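Lipase (Rhizopus chinensis, PDB 6A0W) probably hydrolyses the ester bonds of triacylglycerols, as a fungal class 3 lipase of the alpha/beta-hydrolase fold. Local coordinates at residues Tyr55-Ser58 with Val59-Thr63; Phe83-Leu86 with Leu87-Thr90. All blocks are in the same frame, centred on the assembly; numbering follows the deposited sequence.

Interaction 1: Tyr55-Ser58 with Val59-Thr63; sequences YCRS and VVPGT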
ATOM      1  N   TYR A  55      -7.843  -4.135  -9.151  1.00 36.78           N
ATOM      2  CA  TYR A  55      -9.246  -3.749  -9.218  1.00 31.55           C
ATOM      3  C   TYR A  55      -9.873  -4.156 -10.523  1.00 31.37           C
ATOM      4  O   TYR A  55     -11.056  -3.900 -10.726  1.00 36.27           O
ATOM      5  CB  TYR A  55      -9.409  -2.258  -9.000  1.00 31.20           C
ATOM      6  CG  TYR A  55      -8.989  -1.776  -7.653  1.00 28.61           C
ATOM      7  CD1 TYR A  55      -9.878  -1.799  -6.579  1.00 32.71           C
ATOM      8  CD2 TYR A  55      -7.734  -1.230  -7.442  1.00 29.12           C
ATOM      9  CE1 TYR A  55      -9.513  -1.368  -5.316  1.00 28.49           C
ATOM     10  CE2 TYR A  55      -7.391  -0.706  -6.186  1.00 26.72           C
ATOM     11  CZ  TYR A  55      -8.269  -0.794  -5.132  1.00 27.79           C
ATOM     12  OH  TYR A  55      -7.892  -0.380  -3.884  1.00 27.56           O
ATOM     13  N   CYS A  56      -9.086  -4.706 -11.442  1.00 30.32           N
ATOM     14  CA  CYS A  56      -9.629  -5.210 -12.683  1.00 32.79           C
ATOM     15  C   CYS A  56     -10.255  -6.618 -12.503  1.00 41.60           C
ATOM     16  O   CYS A  56      -9.559  -7.580 -12.182  1.00 33.84           O
ATOM     17  CB  CYS A  56      -8.522  -5.259 -13.742  1.00 31.29           C
ATOM     18  SG  CYS A  56      -7.661  -3.699 -14.058  1.00 37.30           S
ATOM     19  N   ARG A  57     -11.529  -6.764 -12.864  1.00 36.46           N
ATOM     20  CA  ARG A  57     -12.217  -8.038 -12.724  1.00 38.87           C
ATOM     21  C   ARG A  57     -11.620  -9.068 -13.670  1.00 36.99           C
ATOM     22  O   ARG A  57     -11.704 -10.262 -13.405  1.00 36.17           O
ATOM     23  CB  ARG A  57     -13.718  -7.931 -13.003  1.00 47.13           C
ATOM     24  CG  ARG A  57     -14.500  -6.837 -12.288  1.00 51.69           C
ATOM     25  CD  ARG A  57     -14.733  -7.077 -10.811  1.00 53.41           C
ATOM     26  NE  ARG A  57     -15.380  -8.339 -10.458  1.00 53.36           N
ATOM     27  CZ  ARG A  57     -15.386  -8.826  -9.216  1.00 62.35           C
ATOM     28  NH1 ARG A  57     -14.831  -8.133  -8.218  1.00 48.19           N
ATOM     29  NH2 ARG A  57     -15.905 -10.026  -8.959  1.00 56.11           N
ATOM     30  N   SER A  58     -11.114  -8.626 -14.814  1.00 32.94           N
ATOM     31  CA  SER A  58     -10.403  -9.539 -15.709  1.00 36.87           C
ATOM     32  C   SER A  58      -9.191 -10.190 -15.027  1.00 40.07           C
ATOM     33  O   SER A  58      -8.784 -11.275 -15.424  1.00 38.67           O
ATOM     34  CB  SER A  58      -9.934  -8.829 -16.975  1.00 37.32           C
ATOM     35  OG  SER A  58      -9.098  -7.722 -16.653  1.00 44.08           O
ATOM     36  N   VAL A  59      -8.574  -9.501 -14.064  1.00 38.45           N
ATOM     37  CA  VAL A  59      -7.419 -10.057 -13.349  1.00 37.50           C
ATOM     38  C   VAL A  59      -7.899 -10.923 -12.194  1.00 35.41           C
ATOM     39  O   VAL A  59      -7.538 -12.094 -12.101  1.00 35.99           O
ATOM     40  CB  VAL A  59      -6.503  -8.951 -12.800  1.00 39.53           C
ATOM     41  CG1 VAL A  59      -5.371  -9.568 -11.996  1.00 44.36           C
ATOM     42  CG2 VAL A  59      -5.920  -8.127 -13.950  1.00 36.54           C
ATOM     43  N   VAL A  60      -8.720 -10.351 -11.315  1.00 33.83           N
ATOM     44  CA  VAL A  60      -9.343 -11.114 -10.263  1.00 33.16           C
ATOM     45  C   VAL A  60     -10.805 -10.787 -10.301  1.00 41.88           C
ATOM     46  O   VAL A  60     -11.146  -9.627 -10.094  1.00 40.49           O
ATOM     47  CB  VAL A  60      -8.821 -10.758  -8.862  1.00 35.99           C
ATOM     48  CG1 VAL A  60      -9.308 -11.773  -7.840  1.00 38.22           C
ATOM     49  CG2 VAL A  60      -7.319 -10.724  -8.848  1.00 41.33           C
ATOM     50  N   PRO A  61     -11.659 -11.779 -10.567  1.00 50.15           N
ATOM     51  CA  PRO A  61     -11.286 -13.214 -10.599  1.00 42.51           C
ATOM     52  C   PRO A  61     -11.088 -13.788 -12.016  1.00 47.92           C
ATOM     53  O   PRO A  61     -10.890 -14.984 -12.172  1.00 50.57           O
ATOM     54  CB  PRO A  61     -12.472 -13.896  -9.906  1.00 45.66           C
ATOM     55  CG  PRO A  61     -13.634 -13.004 -10.203  1.00 51.23           C
ATOM     56  CD  PRO A  61     -13.097 -11.590 -10.287  1.00 51.78           C
ATOM     57  N   GLY A  62     -11.017 -12.931 -13.027  1.00 39.08           N
ATOM     58  CA  GLY A  62     -10.899 -13.399 -14.403  1.00 42.74           C
ATOM     59  C   GLY A  62      -9.649 -14.221 -14.674  1.00 43.35           C
ATOM     60  O   GLY A  62      -9.588 -14.995 -15.644  1.00 42.51           O
ATOM     61  N   THR A  63      -8.598 -13.963 -13.909  1.00 40.02           N
ATOM     62  CA  THR A  63      -7.361 -14.722 -14.023  1.00 36.70           C
ATOM     63  C   THR A  63      -6.713 -14.587 -15.367  1.00 40.10           C
ATOM     64  O   THR A  63      -6.071 -15.518 -15.851  1.00 37.82           O
ATOM     65  CB  THR A  63      -7.581 -16.224 -13.761  1.00 47.10           C
ATOM     66  OG1 THR A  63      -8.342 -16.375 -12.554  1.00 51.15           O
ATOM     67  CG2 THR A  63      -6.245 -16.929 -13.558  1.00 55.33           C
TER

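Interaction 2: Phe83-Leu86 with Leu87-Thr90; sequences FTSL and LTDT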
ATOM      1  N   PHE A  83      -6.809 -14.885  -5.709  1.00 33.93           N
ATOM      2  CA  PHE A  83      -7.556 -15.282  -4.512  1.00 36.79           C
ATOM      3  C   PHE A  83      -8.492 -14.163  -4.015  1.00 35.12           C
ATOM      4  O   PHE A  83      -8.278 -12.980  -4.271  1.00 29.46           O
ATOM      5  CB  PHE A  83      -6.612 -15.682  -3.378  1.00 33.87           C
ATOM      6  CG  PHE A  83      -5.533 -14.684  -3.104  1.00 32.81           C
ATOM      7  CD1 PHE A  83      -4.344 -14.719  -3.816  1.00 35.29           C
ATOM      8  CD2 PHE A  83      -5.715 -13.695  -2.159  1.00 30.69           C
ATOM      9  CE1 PHE A  83      -3.356 -13.770  -3.594  1.00 33.93           C
ATOM     10  CE2 PHE A  83      -4.723 -12.759  -1.918  1.00 35.38           C
ATOM     11  CZ  PHE A  83      -3.547 -12.804  -2.635  1.00 32.06           C
ATOM     12  N   THR A  84      -9.515 -14.543  -3.271  1.00 30.48           N
ATOM     13  CA  THR A  84     -10.531 -13.629  -2.837  1.00 30.59           C
ATOM     14  C   THR A  84     -11.017 -14.119  -1.499  1.00 33.26           C
ATOM     15  O   THR A  84     -11.198 -15.310  -1.330  1.00 35.00           O
ATOM     16  CB  THR A  84     -11.719 -13.636  -3.815  1.00 39.39           C
ATOM     17  OG1 THR A  84     -11.288 -13.155  -5.090  1.00 38.90           O
ATOM     18  CG2 THR A  84     -12.847 -12.708  -3.316  1.00 35.71           C
ATOM     19  N   SER A  85     -11.128 -13.235  -0.521  1.00 35.26           N
ATOM     20  CA  SER A  85     -11.861 -13.509   0.697  1.00 34.17           C
ATOM     21  C   SER A  85     -13.116 -12.627   0.728  1.00 35.77           C
ATOM     22  O   SER A  85     -13.031 -11.404   0.781  1.00 33.44           O
ATOM     23  CB  SER A  85     -10.984 -13.262   1.932  1.00 37.87           C
ATOM     24  OG  SER A  85     -11.742 -13.112   3.150  1.00 40.38           O
ATOM     25  N   LEU A  86     -14.289 -13.258   0.735  1.00 37.19           N
ATOM     26  CA  LEU A  86     -15.554 -12.559   0.563  1.00 33.92           C
ATOM     27  C   LEU A  86     -15.850 -11.637   1.692  1.00 30.54           C
ATOM     28  O   LEU A  86     -16.505 -10.595   1.508  1.00 37.04           O
ATOM     29  CB  LEU A  86     -16.725 -13.548   0.494  1.00 43.96           C
ATOM     30  CG  LEU A  86     -17.091 -14.170  -0.844  1.00 54.59           C
ATOM     31  CD1 LEU A  86     -18.384 -14.965  -0.639  1.00 55.74           C
ATOM     32  CD2 LEU A  86     -17.249 -13.070  -1.891  1.00 49.88           C
ATOM     33  N   LEU A  87     -15.636 -12.128   2.900  1.00 35.00           N
ATOM     34  CA  LEU A  87     -16.071 -11.379   4.096  1.00 33.57           C
ATOM     35  C   LEU A  87     -15.731  -9.880   4.109  1.00 35.47           C
ATOM     36  O   LEU A  87     -16.441  -9.103   4.756  1.00 31.62           O
ATOM     37  CB  LEU A  87     -15.470 -12.003   5.327  1.00 33.76           C
ATOM     38  CG  LEU A  87     -16.223 -13.057   6.100  1.00 56.77           C
ATOM     39  CD1 LEU A  87     -15.339 -13.434   7.289  1.00 53.21           C
ATOM     40  CD2 LEU A  87     -17.573 -12.517   6.549  1.00 52.92           C
ATOM     41  N   THR A  88     -14.545  -9.517   3.596  1.00 35.38           N
ATOM     42  CA  THR A  88     -14.112  -8.096   3.512  1.00 37.25           C
ATOM     43  C   THR A  88     -13.800  -7.694   2.074  1.00 33.09           C
ATOM     44  O   THR A  88     -13.246  -6.611   1.800  1.00 37.10           O
ATOM     45  CB  THR A  88     -12.828  -7.838   4.358  1.00 39.85           C
ATOM     46  OG1 THR A  88     -11.792  -8.751   3.970  1.00 34.51           O
ATOM     47  CG2 THR A  88     -13.117  -7.960   5.854  1.00 35.08           C
ATOM     48  N   ASP A  89     -14.178  -8.551   1.132  1.00 31.81           N
ATOM     49  CA  ASP A  89     -13.815  -8.337  -0.276  1.00 33.37           C
ATOM     50  C   ASP A  89     -12.323  -8.002  -0.442  1.00 36.34           C
ATOM     51  O   ASP A  89     -11.943  -7.082  -1.182  1.00 30.42           O
ATOM     52  CB  ASP A  89     -14.687  -7.254  -0.915  1.00 38.13           C
ATOM     53  CG  ASP A  89     -14.712  -7.338  -2.453  1.00 38.92           C
ATOM     54  OD1 ASP A  89     -14.414  -8.417  -3.025  1.00 33.23           O
ATOM     55  OD2 ASP A  89     -14.943  -6.279  -3.095  1.00 42.36           O
ATOM     56  N   THR A  90     -11.490  -8.863   0.145  1.00 33.07           N
ATOM     57  CA  THR A  90     -10.050  -8.783  -0.010  1.00 27.67           C
ATOM     58  C   THR A  90      -9.648  -9.724  -1.122  1.00 32.62           C
ATOM     59  O   THR A  90     -10.032 -10.878  -1.141  1.00 34.59           O
ATOM     60  CB  THR A  90      -9.338  -9.120   1.311  1.00 32.68           C
ATOM     61  OG1 THR A  90      -9.759  -8.204   2.334  1.00 30.32           O
ATOM     62  CG2 THR A  90      -7.831  -9.061   1.147  1.00 35.35           C
TER
HETATM   63  O   HOH W   1     -11.926 -11.151   4.738  1.00 43.47           O

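Interaction 1: Tyr55-Ser58 with Val59-Thr63
R57 brings its guanidinium up against the CD corner of P61, four residues on, the two side chains crossing at a slant. Its CB leaves the backbone away from 59-63, and CG, anti to the carbonyl carbon (chi1 -50°), starts a chain that bends again at chi2 and chi3. These bends bring the guanidinium round to the proline: NE lies 4.0 Å from P61 CD, CZ is closer, and NH2 is nearest, 3.5 Å from the same CD. That methylene sits over one face of the group, displaced toward its rim, while NH1 lies close to the like-charged R108. In the loop between helices 38-53 and 68-73, C56 O accepts two amides: V60 N at 3.0 Å, an alpha-turn span nearly in line with the C=O bond, and V59 N at 2.9 Å, a beta-turn span approached from above the carbonyl plane. One residue on, R57 O accepts G62 N at 2.8 Å, a wider, pi-turn span of five residues that encloses the cis V60-P61 peptide. The CA of R57 makes a CH···O contact with V60 O. On the apolar side, V59 CG2 rests 3.9 Å from C56 CB, and the isopropyl group of V59 also touches F93 of strand 90-97. C56 SG itself is tied to C295 in a disulfide, fixing this turn to the C-terminal end of the chain. T63 OG1 donates to P61 O at 2.9 Å.

Interaction 2: Phe83-Leu86 with Leu87-Thr90
S85 and T90 form an antiparallel hydrogen-bonded pair, with S85 N donating to T90 O over 2.7 Å in a nearly straight bond and T90 N returning to S85 O at 3.0 Å. Within the turn that this pair closes, D89 N reaches L86 O at 3.1 Å from well above the carbonyl plane. D89 and T90 both face S85, which makes a G1 beta bulge at the hairpin between strands 78-85 and 90-97; D89 takes the left-handed backbone conformation (phi 48°, psi 52°) at the bulge. The side chains of S85 and T90 lie on the same face of the sheet, the one met by helix 137-160. There S85 OG, placed anti to its own amide nitrogen (chi1 162°), shares a water with T88 OG1, and T88 OG1 is in turn 2.7 Å from T90 OG1 in a hydrogen bond. S142 of the helix also bonds T88 OG1, extending this hydroxyl network beyond the turn. T84 CG2 comes within 4.0 Å of T90 O, while T84 OG1 and D89 OD1 are both held by the side-chain amide of N91.

How the interactions relate
Following the chain from its N terminus, interaction 1 comes first, turning the loop after helix 38-53 back on itself before helix 68-73 begins. The chain then passes through that helix and along strand 78-85 to interaction 2, the hairpin that sends it into strand 90-97. The two are in series, neither nesting nor crossing, with centres about 13 Å apart. They nevertheless meet: V60 CG1 of interaction 1 packs 3.7 Å from T84 OG1 of interaction 2. The loop thereby rests on the edge strand of the central sheet and its neighbour, while the hairpin's other face meets helix 137-160.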